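Local coordinates for glutaredoxin 2 (PDB 3IR4), which binds glutathione and probably catalyses glutathione-dependent thiol-disulfide exchange, combining a thioredoxin-like domain with a helical domain of the glutathione transferase type, at residues Gly98-Asn101 against Gln102-Pro106. Residues are numbered along the deposited sequence; the frame is centred on the assembly and turned at random.
Sequences GYVN and QLLLP
Val100 O receives two backbone N-H groups at the start of helix 101-108, from Leu103 N at 2.9 Å and from Leu104 N at 3.0 Å. The Leu104 bond lies in the carbonyl plane with an N-H...O angle of 154°; that from Leu103 is more bent, at 135°, and arrives above the plane. One residue earlier, Gln102 N bonds to Tyr99 O at 3.1 Å, an i to i+3 bond that closes a turn, while Leu105 N reaches Asn101 O at 3.0 Å in the i to i+4 spacing of an alpha-helix. Pro106 has no N-H to continue the series, and its CD rests 3.5 Å from Asn101 O, where the helix kinks.

Side chains follow the same spacing. The CG2 methyl of Val100, trans to the backbone N, meets Leu104 CD1 at 3.9 Å, and CG1 touches the same methyl. One residue on, the Asn101 side chain lies obliquely across Leu105, its CB 3.7 Å from Leu105 CG, with OD1 near CD2 and ND2 near CD1. This short helix follows helix 87-97 in the all-helical C-terminal domain of the glutathione transferase type, and the side chain of Leu105 lies about 8 Å from the bound glutathione, near the pocket but not lining it.

Further out, helix 173-185 receives Val100 on Leu181 and Leu185, and Leu105 packs on Phe125 of helix 119-133. Leu103 is set against Leu146 and Ile150 of helix 143-160. Tyr99 is tied to that helix through its hydroxyl, hydrogen-bonded to Asp153, and through a cation-pi contact with Lys149.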
ATOM      1  N   GLY A  98      11.148   1.066   8.188  1.00  9.03           N
ATOM      2  CA  GLY A  98      12.018   2.066   8.742  1.00  9.96           C
ATOM      3  C   GLY A  98      12.985   2.696   7.751  1.00  9.38           C
ATOM      4  O   GLY A  98      13.392   3.837   7.976  1.00 11.75           O
ATOM      5  N   TYR A  99      13.369   1.986   6.681  1.00  8.78           N
ATOM      6  CA  TYR A  99      14.310   2.533   5.665  1.00  7.97           C
ATOM      7  C   TYR A  99      13.769   2.575   4.234  1.00  7.07           C
ATOM      8  O   TYR A  99      14.320   3.279   3.392  1.00  7.43           O
ATOM      9  CB  TYR A  99      15.657   1.796   5.617  1.00  9.38           C
ATOM     10  CG  TYR A  99      15.637   0.388   5.109  1.00  8.65           C
ATOM     11  CD1 TYR A  99      15.482  -0.685   5.974  1.00  8.83           C
ATOM     12  CD2 TYR A  99      15.747   0.112   3.749  1.00 10.31           C
ATOM     13  CE1 TYR A  99      15.483  -2.011   5.504  1.00  9.43           C
ATOM     14  CE2 TYR A  99      15.729  -1.180   3.269  1.00  9.73           C
ATOM     15  CZ  TYR A  99      15.590  -2.237   4.136  1.00  7.84           C
ATOM     16  OH  TYR A  99      15.570  -3.516   3.624  1.00  8.11           O
ATOM     17  N   VAL A 100      12.700   1.856   3.959  1.00  6.72           N
ATOM     18  CA  VAL A 100      12.248   1.631   2.595  1.00  6.05           C
ATOM     19  C   VAL A 100      11.843   2.900   1.863  1.00  5.69           C
ATOM     20  O   VAL A 100      11.907   2.944   0.632  1.00  5.34           O
ATOM     21  CB  VAL A 100      11.129   0.572   2.550  1.00  7.07           C
ATOM     22  CG1 VAL A 100       9.807   1.148   3.027  1.00  8.70           C
ATOM     23  CG2 VAL A 100      10.969   0.000   1.158  1.00  8.32           C
ATOM     24  N   ASN A 101      11.424   3.932   2.587  1.00  5.11           N
ATOM     25  CA  ASN A 101      10.989   5.144   1.936  1.00  5.47           C
ATOM     26  C   ASN A 101      12.143   5.851   1.217  1.00  5.33           C
ATOM     27  O   ASN A 101      11.870   6.678   0.345  1.00  5.13           O
ATOM     28  CB  ASN A 101      10.266   6.079   2.867  1.00  6.56           C
ATOM     29  CG  ASN A 101       8.797   5.801   2.923  1.00  8.71           C
ATOM     30  OD1 ASN A 101       8.283   5.062   2.078  1.00 12.28           O
ATOM     31  ND2 ASN A 101       8.102   6.424   3.851  1.00 12.50           N
ATOM     32  N   GLN A 102      13.400   5.544   1.561  1.00  4.34           N
ATOM     33  CA  GLN A 102      14.508   6.106   0.806  1.00  4.30           C
ATOM     34  C   GLN A 102      14.516   5.571  -0.624  1.00  4.34           C
ATOM     35  O   GLN A 102      15.038   6.226  -1.503  1.00  5.33           O
ATOM     36  CB  GLN A 102      15.820   5.875   1.499  1.00  5.22           C
ATOM     37  CG  GLN A 102      15.919   6.623   2.802  1.00  7.33           C
ATOM     38  CD  GLN A 102      17.306   6.636   3.393  1.00 10.53           C
ATOM     39  OE1 GLN A 102      18.152   5.799   3.087  1.00 13.34           O
ATOM     40  NE2 GLN A 102      17.549   7.594   4.260  1.00 12.33           N
ATOM     41  N   LEU A 103      13.983   4.377  -0.846  1.00  4.15           N
ATOM     42  CA  LEU A 103      13.755   3.849  -2.182  1.00  4.46           C
ATOM     43  C   LEU A 103      12.433   4.377  -2.763  1.00  4.11           C
ATOM     44  O   LEU A 103      12.352   4.727  -3.944  1.00  4.53           O
ATOM     45  CB  LEU A 103      13.716   2.314  -2.159  1.00  4.94           C
ATOM     46  CG  LEU A 103      15.037   1.594  -1.958  1.00  5.36           C
ATOM     47  CD1 LEU A 103      14.776   0.130  -1.721  1.00  7.43           C
ATOM     48  CD2 LEU A 103      15.964   1.809  -3.204  1.00  6.81           C
ATOM     49  N   LEU A 104      11.383   4.347  -1.971  1.00  3.89           N
ATOM     50  CA  LEU A 104      10.044   4.587  -2.520  1.00  3.96           C
ATOM     51  C   LEU A 104       9.695   6.032  -2.822  1.00  3.67           C
ATOM     52  O   LEU A 104       9.192   6.318  -3.892  1.00  4.56           O
ATOM     53  CB  LEU A 104       8.950   3.960  -1.625  1.00  4.16           C
ATOM     54  CG  LEU A 104       9.030   2.447  -1.451  1.00  5.55           C
ATOM     55  CD1 LEU A 104       7.966   1.986  -0.429  1.00  6.89           C
ATOM     56  CD2 LEU A 104       8.869   1.730  -2.761  1.00  6.36           C
ATOM     57  N   LEU A 105       9.920   6.937  -1.885  1.00  4.51           N
ATOM     58  CA  LEU A 105       9.437   8.305  -2.074  1.00  4.34           C
ATOM     59  C   LEU A 105      10.013   8.988  -3.312  1.00  4.25           C
ATOM     60  O   LEU A 105       9.261   9.617  -4.056  1.00  4.39           O
ATOM     61  CB  LEU A 105       9.634   9.144  -0.805  1.00  4.93           C
ATOM     62  CG  LEU A 105       8.945   8.626   0.480  1.00  5.71           C
ATOM     63  CD1 LEU A 105       9.280   9.543   1.619  1.00  6.93           C
ATOM     64  CD2 LEU A 105       7.440   8.469   0.317  1.00  8.02           C
ATOM     65  N   PRO A 106      11.334   8.857  -3.565  1.00  3.81           N
ATOM     66  CA  PRO A 106      11.844   9.515  -4.750  1.00  4.22           C
ATOM     67  C   PRO A 106      11.259   8.956  -6.030  1.00  3.68           C
ATOM     68  O   PRO A 106      11.152   9.672  -7.019  1.00  4.83           O
ATOM     69  CB  PRO A 106      13.361   9.257  -4.667  1.00  4.79           C
ATOM     70  CG  PRO A 106      13.645   9.016  -3.250  1.00  6.22           C
ATOM     71  CD  PRO A 106      12.428   8.277  -2.759  1.00  4.48           C
TER